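Local coordinates for protein glutathione S-transferase (Burkholderia xenovorans, PDB 2DSA) that binds glutathione and reductively dechlorinates polychlorinated biphenyl metabolites, and probably has glutathione transferase activity, at residues A[55-60]-A[70-75]; A[16-19]-A[24-27]; A[99-104]-A[155-160]. All blocks are in the same frame, centred on the assembly; numbering follows the deposited sequence.

Contact 1 (A[55-60]-A[70-75]); sequences LQLDDG and VQYVAD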
loop_
_atom_site.group_PDB
_atom_site.type_symbol
_atom_site.label_atom_id
_atom_site.label_comp_id
_atom_site.label_asym_id
_atom_site.label_seq_id
_atom_site.Cartn_x
_atom_site.Cartn_y
_atom_site.Cartn_z
ATOM N N LEU A 55 -5.723 13.867 -5.071
ATOM C CA LEU A 55 -7.009 14.207 -5.655
ATOM C C LEU A 55 -7.696 15.207 -4.758
ATOM O O LEU A 55 -7.854 14.973 -3.558
ATOM C CB LEU A 55 -7.891 12.968 -5.859
ATOM C CG LEU A 55 -9.247 13.174 -6.556
ATOM C CD1 LEU A 55 -9.096 13.320 -8.070
ATOM C CD2 LEU A 55 -10.190 12.034 -6.215
ATOM N N GLN A 56 -8.075 16.340 -5.349
ATOM C CA GLN A 56 -8.788 17.392 -4.634
ATOM C C GLN A 56 -10.236 17.320 -5.112
ATOM O O GLN A 56 -10.488 17.412 -6.311
ATOM C CB GLN A 56 -8.178 18.761 -4.935
ATOM C CG GLN A 56 -8.652 19.916 -4.008
ATOM C CD GLN A 56 -7.585 21.009 -3.848
ATOM O OE1 GLN A 56 -7.000 21.450 -4.827
ATOM N NE2 GLN A 56 -7.325 21.434 -2.602
ATOM N N LEU A 57 -11.171 17.104 -4.185
ATOM C CA LEU A 57 -12.589 17.009 -4.545
ATOM C C LEU A 57 -13.179 18.393 -4.714
ATOM O O LEU A 57 -12.671 19.369 -4.155
ATOM C CB LEU A 57 -13.417 16.248 -3.503
ATOM C CG LEU A 57 -13.002 14.880 -2.963
ATOM C CD1 LEU A 57 -14.119 14.296 -2.115
ATOM C CD2 LEU A 57 -12.622 13.940 -4.080
ATOM N N ASP A 58 -14.266 18.448 -5.482
ATOM C CA ASP A 58 -15.042 19.665 -5.703
ATOM C C ASP A 58 -15.175 20.527 -4.427
ATOM O O ASP A 58 -14.915 21.733 -4.448
ATOM C CB ASP A 58 -16.415 19.291 -6.296
ATOM C CG ASP A 58 -16.320 18.777 -7.748
ATOM O OD1 ASP A 58 -17.218 18.025 -8.198
ATOM O OD2 ASP A 58 -15.345 19.128 -8.453
ATOM N N ASP A 59 -15.520 19.887 -3.312
ATOM C CA ASP A 59 -15.773 20.586 -2.046
ATOM C C ASP A 59 -14.533 21.002 -1.255
ATOM O O ASP A 59 -14.660 21.549 -0.159
ATOM C CB ASP A 59 -16.713 19.743 -1.162
ATOM C CG ASP A 59 -16.136 18.367 -0.821
ATOM O OD1 ASP A 59 -16.892 17.372 -0.873
ATOM O OD2 ASP A 59 -14.933 18.276 -0.503
ATOM N N GLY A 60 -13.341 20.734 -1.795
ATOM C CA GLY A 60 -12.083 21.097 -1.132
ATOM C C GLY A 60 -11.347 19.969 -0.403
ATOM O O GLY A 60 -10.156 20.090 -0.097
ATOM N N VAL A 70 -7.605 5.769 -6.589
ATOM C CA VAL A 70 -8.165 5.018 -7.704
ATOM C C VAL A 70 -9.441 4.256 -7.310
ATOM O O VAL A 70 -10.299 4.014 -8.149
ATOM C CB VAL A 70 -7.095 4.147 -8.489
ATOM C CG1 VAL A 70 -5.981 5.049 -9.018
ATOM C CG2 VAL A 70 -6.499 2.980 -7.641
ATOM N N GLN A 71 -9.570 3.919 -6.027
ATOM C CA GLN A 71 -10.795 3.308 -5.507
ATOM C C GLN A 71 -11.942 4.334 -5.396
ATOM O O GLN A 71 -13.075 4.032 -5.748
ATOM C CB GLN A 71 -10.539 2.624 -4.154
ATOM C CG GLN A 71 -9.712 1.329 -4.276
ATOM C CD GLN A 71 -9.550 0.628 -2.956
ATOM O OE1 GLN A 71 -10.419 -0.157 -2.547
ATOM N NE2 GLN A 71 -8.452 0.923 -2.253
ATOM N N TYR A 72 -11.635 5.529 -4.893
ATOM C CA TYR A 72 -12.598 6.608 -4.889
ATOM C C TYR A 72 -13.110 6.838 -6.314
ATOM O O TYR A 72 -14.321 6.833 -6.546
ATOM C CB TYR A 72 -12.031 7.899 -4.259
ATOM C CG TYR A 72 -12.999 9.072 -4.399
ATOM C CD1 TYR A 72 -12.936 9.913 -5.512
ATOM C CD2 TYR A 72 -14.003 9.301 -3.454
ATOM C CE1 TYR A 72 -13.832 10.954 -5.688
ATOM C CE2 TYR A 72 -14.901 10.376 -3.616
ATOM C CZ TYR A 72 -14.805 11.177 -4.736
ATOM O OH TYR A 72 -15.672 12.210 -4.931
ATOM N N VAL A 73 -12.189 6.977 -7.263
ATOM C CA VAL A 73 -12.526 7.210 -8.661
ATOM C C VAL A 73 -13.453 6.125 -9.250
ATOM O O VAL A 73 -14.521 6.428 -9.819
ATOM C CB VAL A 73 -11.250 7.391 -9.519
ATOM C CG1 VAL A 73 -11.589 7.375 -11.015
ATOM C CG2 VAL A 73 -10.503 8.686 -9.137
ATOM N N ALA A 74 -13.058 4.865 -9.081
ATOM C CA ALA A 74 -13.863 3.736 -9.531
ATOM C C ALA A 74 -15.275 3.698 -8.920
ATOM O O ALA A 74 -16.238 3.328 -9.590
ATOM C CB ALA A 74 -13.129 2.416 -9.246
ATOM N N ASP A 75 -15.380 4.034 -7.641
ATOM C CA ASP A 75 -16.665 3.999 -6.931
ATOM C C ASP A 75 -17.644 5.077 -7.416
ATOM O O ASP A 75 -18.840 4.975 -7.152
ATOM C CB ASP A 75 -16.457 4.126 -5.418
ATOM C CG ASP A 75 -15.907 2.844 -4.783
ATOM O OD1 ASP A 75 -15.488 2.906 -3.609
ATOM O OD2 ASP A 75 -15.914 1.780 -5.438
#
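L57 O accepts a hydrogen bond from G60 N at 2.8 Å, closing a type I beta turn from L57 to G60, and the side chain of the same leucine is laid against Y72 on the helix. The pair belongs to the beta-beta-alpha part of the thioredoxin-like fold in this N-terminal domain: strand 54-56 turns into the antiparallel strand 62-64, and helix 66-76 packs back on the sheet. The contact is made by aliphatic carbons against the phenol group. L57 and Y72 reach toward each other and meet at the phenol end, with L57 CD2 3.6 Å from Y72 CZ and L57 CD1 3.8 Å from Y72 OH. L55 lies nearly perpendicular to the tyrosine side chain, on the CD1-CE1 side of the ring and nearer the CB end than the hydroxyl, where its CD2 lies 3.5 Å from Y72 CD1. With CG anti to the backbone N (chi1 174°), Y72 reaches out from the helix to both leucines. The ring also meets Y92 of the second subunit edge-to-face, and L57 packs on F89 of that subunit, which places the turn beside the dimer interface. Next to the tyrosine, L55 CD2 makes a looser approach to V73 CG2, at 4.5 Å.

Contact 2 (A[16-19]-A[24-27]); sequences IALR and NFEL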
loop_
_atom_site.group_PDB
_atom_site.type_symbol
_atom_site.label_atom_id
_atom_site.label_comp_id
_atom_site.label_asym_id
_atom_site.label_seq_id
_atom_site.Cartn_x
_atom_site.Cartn_y
_atom_site.Cartn_z
ATOM N N ILE A 16 -5.333 8.047 -15.809
ATOM C CA ILE A 16 -5.984 7.044 -16.661
ATOM C C ILE A 16 -7.335 6.608 -16.087
ATOM O O ILE A 16 -8.298 6.461 -16.836
ATOM C CB ILE A 16 -5.065 5.805 -16.900
ATOM C CG1 ILE A 16 -3.885 6.166 -17.813
ATOM C CG2 ILE A 16 -5.847 4.632 -17.499
ATOM C CD1 ILE A 16 -2.688 5.148 -17.737
ATOM N N ALA A 17 -7.405 6.375 -14.773
ATOM C CA ALA A 17 -8.658 5.931 -14.134
ATOM C C ALA A 17 -9.783 6.959 -14.311
ATOM O O ALA A 17 -10.918 6.597 -14.634
ATOM C CB ALA A 17 -8.452 5.609 -12.643
ATOM N N LEU A 18 -9.461 8.230 -14.080
ATOM C CA LEU A 18 -10.418 9.328 -14.297
ATOM C C LEU A 18 -10.988 9.336 -15.719
ATOM O O LEU A 18 -12.194 9.525 -15.899
ATOM C CB LEU A 18 -9.778 10.681 -13.977
ATOM C CG LEU A 18 -9.530 10.951 -12.491
ATOM C CD1 LEU A 18 -8.469 12.019 -12.268
ATOM C CD2 LEU A 18 -10.838 11.333 -11.796
ATOM N N ARG A 19 -10.133 9.112 -16.719
ATOM C CA ARG A 19 -10.559 9.067 -18.125
ATOM C C ARG A 19 -11.357 7.820 -18.440
ATOM O O ARG A 19 -12.329 7.882 -19.185
ATOM C CB ARG A 19 -9.360 9.164 -19.072
ATOM C CG ARG A 19 -8.692 10.499 -18.993
ATOM C CD ARG A 19 -7.724 10.698 -20.118
ATOM N NE ARG A 19 -7.106 12.015 -19.981
ATOM C CZ ARG A 19 -7.495 13.112 -20.631
ATOM N NH1 ARG A 19 -8.490 13.060 -21.513
ATOM N NH2 ARG A 19 -6.869 14.261 -20.405
ATOM N N ASN A 24 -15.259 14.518 -15.072
ATOM C CA ASN A 24 -14.709 15.857 -15.295
ATOM C C ASN A 24 -13.615 16.103 -14.282
ATOM O O ASN A 24 -13.797 15.837 -13.101
ATOM C CB ASN A 24 -15.759 16.972 -15.096
ATOM C CG ASN A 24 -17.080 16.707 -15.808
ATOM O OD1 ASN A 24 -17.116 16.312 -16.988
ATOM N ND2 ASN A 24 -18.188 16.959 -15.093
ATOM N N PHE A 25 -12.487 16.636 -14.730
ATOM C CA PHE A 25 -11.404 16.977 -13.826
ATOM C C PHE A 25 -10.449 17.929 -14.504
ATOM O O PHE A 25 -10.436 18.042 -15.727
ATOM C CB PHE A 25 -10.646 15.717 -13.349
ATOM C CG PHE A 25 -9.920 14.988 -14.448
ATOM C CD1 PHE A 25 -10.605 14.107 -15.293
ATOM C CD2 PHE A 25 -8.554 15.174 -14.638
ATOM C CE1 PHE A 25 -9.944 13.438 -16.317
ATOM C CE2 PHE A 25 -7.880 14.506 -15.655
ATOM C CZ PHE A 25 -8.573 13.633 -16.490
ATOM N N GLU A 26 -9.629 18.575 -13.683
ATOM C CA GLU A 26 -8.626 19.511 -14.123
ATOM C C GLU A 26 -7.254 18.966 -13.703
ATOM O O GLU A 26 -7.054 18.664 -12.533
ATOM C CB GLU A 26 -8.913 20.866 -13.454
ATOM C CG GLU A 26 -7.829 21.921 -13.626
ATOM C CD GLU A 26 -8.064 23.181 -12.796
ATOM O OE1 GLU A 26 -7.104 23.980 -12.669
ATOM O OE2 GLU A 26 -9.192 23.373 -12.277
ATOM N N LEU A 27 -6.337 18.812 -14.663
ATOM C CA LEU A 27 -4.948 18.460 -14.367
ATOM C C LEU A 27 -4.194 19.670 -13.835
ATOM O O LEU A 27 -4.263 20.764 -14.418
ATOM C CB LEU A 27 -4.229 17.924 -15.606
ATOM C CG LEU A 27 -4.654 16.561 -16.135
ATOM C CD1 LEU A 27 -4.053 16.337 -17.510
ATOM C CD2 LEU A 27 -4.230 15.464 -15.154
#
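F25 receives L18 over one face of its ring and R19 at its edge, two successive helix residues meeting one aromatic side chain in different ways. The first interaction is a CH-pi contact: L18 CB lies 4.0 Å from the F25 ring centroid and 25° off the ring normal. Its offset toward the rim brings L18 CB to 3.6 Å from F25 CE1. A second, apolar touch comes from the far end of the leucine, where L18 CD1 stands 3.9 Å from F25 CD2; one side chain thus spans the ring from its outer side to its root. The arginine offers both its aliphatic CG and, slightly farther off, its guanidinium. R19 CG approaches close to the ring plane, 4.0 Å from F25 CZ, and the chain then runs extended to NE. Guanidinium and ring planes are 80° apart, with F25 CZ over one face of the guanidinium, so the two groups are not stacked in parallel. A polar bond of R19 stays within its own helix, NE to H15 NE2. F25 has CG between its backbone N and carbonyl carbon (chi1 65°), which swings the ring toward the helix. L18 also packs on L3 and V73. The arrangement joins the helix to the residue leading into the second strand of the beta-alpha-beta unit formed by strand 2-5, helix 12-21 and strand 26-31, characteristic of the thioredoxin-like domain of glutathione S-transferases.

Contact 3 (A[99-104]-A[155-160]); sequences NFISSE and DIYLFV. With GSH (glutathione), chain G.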
loop_
_atom_site.group_PDB
_atom_site.type_symbol
_atom_site.label_atom_id
_atom_site.label_comp_id
_atom_site.label_asym_id
_atom_site.label_seq_id
_atom_site.Cartn_x
_atom_site.Cartn_y
_atom_site.Cartn_z
ATOM N N ASN A 99 -2.133 -2.853 -2.998
ATOM C CA ASN A 99 -1.070 -2.721 -2.014
ATOM C C ASN A 99 0.236 -3.404 -2.444
ATOM O O ASN A 99 1.318 -2.897 -2.145
ATOM C CB ASN A 99 -1.491 -3.235 -0.634
ATOM C CG ASN A 99 -0.603 -2.702 0.458
ATOM O OD1 ASN A 99 -0.718 -1.544 0.822
ATOM N ND2 ASN A 99 0.325 -3.537 0.966
ATOM N N PHE A 100 0.111 -4.557 -3.112
ATOM C CA PHE A 100 1.226 -5.228 -3.776
ATOM C C PHE A 100 1.957 -4.343 -4.789
ATOM O O PHE A 100 3.190 -4.229 -4.756
ATOM C CB PHE A 100 0.769 -6.516 -4.466
ATOM C CG PHE A 100 1.903 -7.307 -5.077
ATOM C CD1 PHE A 100 2.540 -8.313 -4.347
ATOM C CD2 PHE A 100 2.346 -7.040 -6.383
ATOM C CE1 PHE A 100 3.583 -9.043 -4.897
ATOM C CE2 PHE A 100 3.387 -7.761 -6.945
ATOM C CZ PHE A 100 4.009 -8.769 -6.209
ATOM N N ILE A 101 1.208 -3.723 -5.692
ATOM C CA ILE A 101 1.829 -2.872 -6.702
ATOM C C ILE A 101 2.574 -1.724 -6.024
ATOM O O ILE A 101 3.712 -1.409 -6.382
ATOM C CB ILE A 101 0.822 -2.387 -7.775
ATOM C CG1 ILE A 101 0.253 -3.579 -8.536
ATOM C CG2 ILE A 101 1.498 -1.431 -8.750
ATOM C CD1 ILE A 101 -1.132 -3.378 -9.110
ATOM N N SER A 102 1.942 -1.134 -5.022
ATOM C CA SER A 102 2.506 0.010 -4.309
ATOM C C SER A 102 3.772 -0.314 -3.488
ATOM O O SER A 102 4.790 0.371 -3.615
ATOM C CB SER A 102 1.433 0.621 -3.403
ATOM O OG SER A 102 1.996 1.536 -2.487
ATOM N N SER A 103 3.683 -1.341 -2.641
ATOM C CA SER A 103 4.747 -1.645 -1.675
ATOM C C SER A 103 5.829 -2.565 -2.250
ATOM O O SER A 103 6.994 -2.480 -1.849
ATOM C CB SER A 103 4.167 -2.271 -0.412
ATOM O OG SER A 103 3.601 -3.551 -0.701
ATOM N N GLU A 104 5.438 -3.431 -3.184
ATOM C CA GLU A 104 6.314 -4.471 -3.706
ATOM C C GLU A 104 6.895 -4.136 -5.074
ATOM O O GLU A 104 7.897 -4.727 -5.476
ATOM C CB GLU A 104 5.582 -5.826 -3.764
ATOM C CG GLU A 104 5.009 -6.333 -2.396
ATOM C CD GLU A 104 6.080 -6.528 -1.321
ATOM O OE1 GLU A 104 5.785 -6.339 -0.119
ATOM O OE2 GLU A 104 7.233 -6.861 -1.682
ATOM N N ASP A 155 -4.955 -3.018 -12.642
ATOM C CA ASP A 155 -4.311 -3.172 -13.938
ATOM C C ASP A 155 -3.758 -1.858 -14.449
ATOM O O ASP A 155 -2.694 -1.830 -15.077
ATOM C CB ASP A 155 -5.304 -3.738 -14.949
ATOM C CG ASP A 155 -5.808 -5.107 -14.562
ATOM O OD1 ASP A 155 -7.038 -5.251 -14.335
ATOM O OD2 ASP A 155 -4.973 -6.037 -14.471
ATOM N N ILE A 156 -4.489 -0.779 -14.192
ATOM C CA ILE A 156 -4.057 0.562 -14.574
ATOM C C ILE A 156 -2.811 0.952 -13.783
ATOM O O ILE A 156 -1.847 1.448 -14.347
ATOM C CB ILE A 156 -5.190 1.613 -14.369
ATOM C CG1 ILE A 156 -6.349 1.336 -15.328
ATOM C CG2 ILE A 156 -4.664 3.012 -14.574
ATOM C CD1 ILE A 156 -7.677 1.979 -14.920
ATOM N N TYR A 157 -2.834 0.705 -12.475
ATOM C CA TYR A 157 -1.687 0.997 -11.641
ATOM C C TYR A 157 -0.487 0.165 -12.124
ATOM O O TYR A 157 0.595 0.711 -12.343
ATOM C CB TYR A 157 -2.027 0.732 -10.174
ATOM C CG TYR A 157 -1.031 1.229 -9.152
ATOM C CD1 TYR A 157 -0.047 2.161 -9.487
ATOM C CD2 TYR A 157 -1.103 0.800 -7.831
ATOM C CE1 TYR A 157 0.853 2.622 -8.544
ATOM C CE2 TYR A 157 -0.207 1.262 -6.874
ATOM C CZ TYR A 157 0.770 2.166 -7.242
ATOM O OH TYR A 157 1.659 2.631 -6.317
ATOM N N LEU A 158 -0.685 -1.140 -12.307
ATOM C CA LEU A 158 0.397 -2.023 -12.801
ATOM C C LEU A 158 0.993 -1.541 -14.123
ATOM O O LEU A 158 2.221 -1.447 -14.270
ATOM C CB LEU A 158 -0.082 -3.475 -12.935
ATOM C CG LEU A 158 0.936 -4.508 -13.459
ATOM C CD1 LEU A 158 2.191 -4.585 -12.569
ATOM C CD2 LEU A 158 0.273 -5.869 -13.558
ATOM N N PHE A 159 0.123 -1.211 -15.070
ATOM C CA PHE A 159 0.546 -0.701 -16.370
ATOM C C PHE A 159 1.473 0.515 -16.268
ATOM O O PHE A 159 2.443 0.636 -17.028
ATOM C CB PHE A 159 -0.688 -0.368 -17.214
ATOM C CG PHE A 159 -0.371 0.352 -18.485
ATOM C CD1 PHE A 159 -0.088 -0.360 -19.653
ATOM C CD2 PHE A 159 -0.350 1.753 -18.524
ATOM C CE1 PHE A 159 0.218 0.306 -20.825
ATOM C CE2 PHE A 159 -0.055 2.425 -19.701
ATOM C CZ PHE A 159 0.224 1.709 -20.847
ATOM N N VAL A 160 1.188 1.409 -15.325
ATOM C CA VAL A 160 1.975 2.629 -15.173
ATOM C C VAL A 160 3.384 2.338 -14.617
ATOM O O VAL A 160 4.382 2.840 -15.142
ATOM C CB VAL A 160 1.233 3.677 -14.319
ATOM C CG1 VAL A 160 2.172 4.823 -13.886
ATOM C CG2 VAL A 160 0.007 4.220 -15.086
HETATM N N1 GSH G . 3.486 -6.025 1.124
HETATM C CA1 GSH G . 3.348 -7.036 2.150
HETATM C C1 GSH G . 2.223 -6.646 3.052
HETATM O O11 GSH G . 1.511 -7.536 3.538
HETATM O O12 GSH G . 2.005 -5.436 3.337
HETATM C CB1 GSH G . 4.625 -7.119 2.976
HETATM C CG1 GSH G . 4.588 -8.261 3.987
HETATM C CD1 GSH G . 5.893 -8.331 4.747
HETATM O OE1 GSH G . 6.887 -7.364 4.530
HETATM N N2 GSH G . 6.039 -9.321 5.635
HETATM C CA2 GSH G . 7.296 -9.601 6.315
HETATM C C2 GSH G . 7.760 -10.997 5.993
HETATM O O2 GSH G . 6.858 -12.078 5.965
HETATM C CB2 GSH G . 7.142 -9.492 7.830
HETATM S SG2 GSH G . 6.781 -7.838 8.492
HETATM N N3 GSH G . 9.052 -11.172 5.741
HETATM C CA3 GSH G . 9.607 -10.901 4.427
HETATM C C3 GSH G . 9.853 -12.136 3.610
HETATM O O31 GSH G . 9.581 -12.139 2.382
HETATM O O32 GSH G . 10.341 -13.152 4.158
#
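I101 and Y157 run alongside one another in opposite senses, and the isoleucine covers one face of the tyrosine ring. I101 CG2 sits 3.6 Å from the ring centroid and 13° off the normal, which makes this a well-centred CH-pi contact. The other branch of I101 turns to L158, where its CD1 rests 4.0 Å from L158 CB, the two side chains being roughly perpendicular. Farther along the ring, the phenol end of Y157 lies beside S102, with Y157 OH 3.5 Å from S102 CB. The hydroxyl is hydrogen-bonded to H106 ND1, which may help orient that histidine, a residue lining both the glutathione and the dienoate pockets. On a different side of helix 89-109, S103 folds OG back onto its own helix (chi1 66°), donating to N99 O at 2.8 Å. S103 N reaches the same carbonyl from the opposite face of its plane. E104, bent at chi2, brings OE1 to a glutathione, where it accepts a hydrogen bond from GSH N1 at 2.6 Å while also forming a salt bridge to K107 of the second subunit. That glutathione is further bound by V52, E65 and G66 of the second subunit, so the helix completes a site across the dimer. Helix 89-109 and helix 153-163 run nearly side by side here, their local axes 9.8 Å apart and inclined by 26°, in the all-helical C-terminal domain. L158 packs on V136 of helix 119-139 and F181 of helix 176-186, whereas Y157 touches S13 of helix 12-21, in the N-terminal domain.

In the fold
Contacts 1 and 2 pack against the same sheet and meet directly: V73 CG2 lies 3.8 Å from L18 CD2, and the contact centres are 10 Å apart. Contact 2 in turn touches contact 3 through the other side of helix 12-21, where I16 CG2 is 3.5 Å from I156 CG2, joining the N-terminal and C-terminal domains. Contacts 1 and 3 do not touch, their nearest atoms being about 6 Å apart, but both reach the second subunit. Relative to the ligands, contact 3 reaches the glutathione held by the second subunit, and the Y157 side chain is about 8 Å from the dienoate HPX. The side chains of L55 and L18 lie about 11 Å and 13 Å from another bound glutathione.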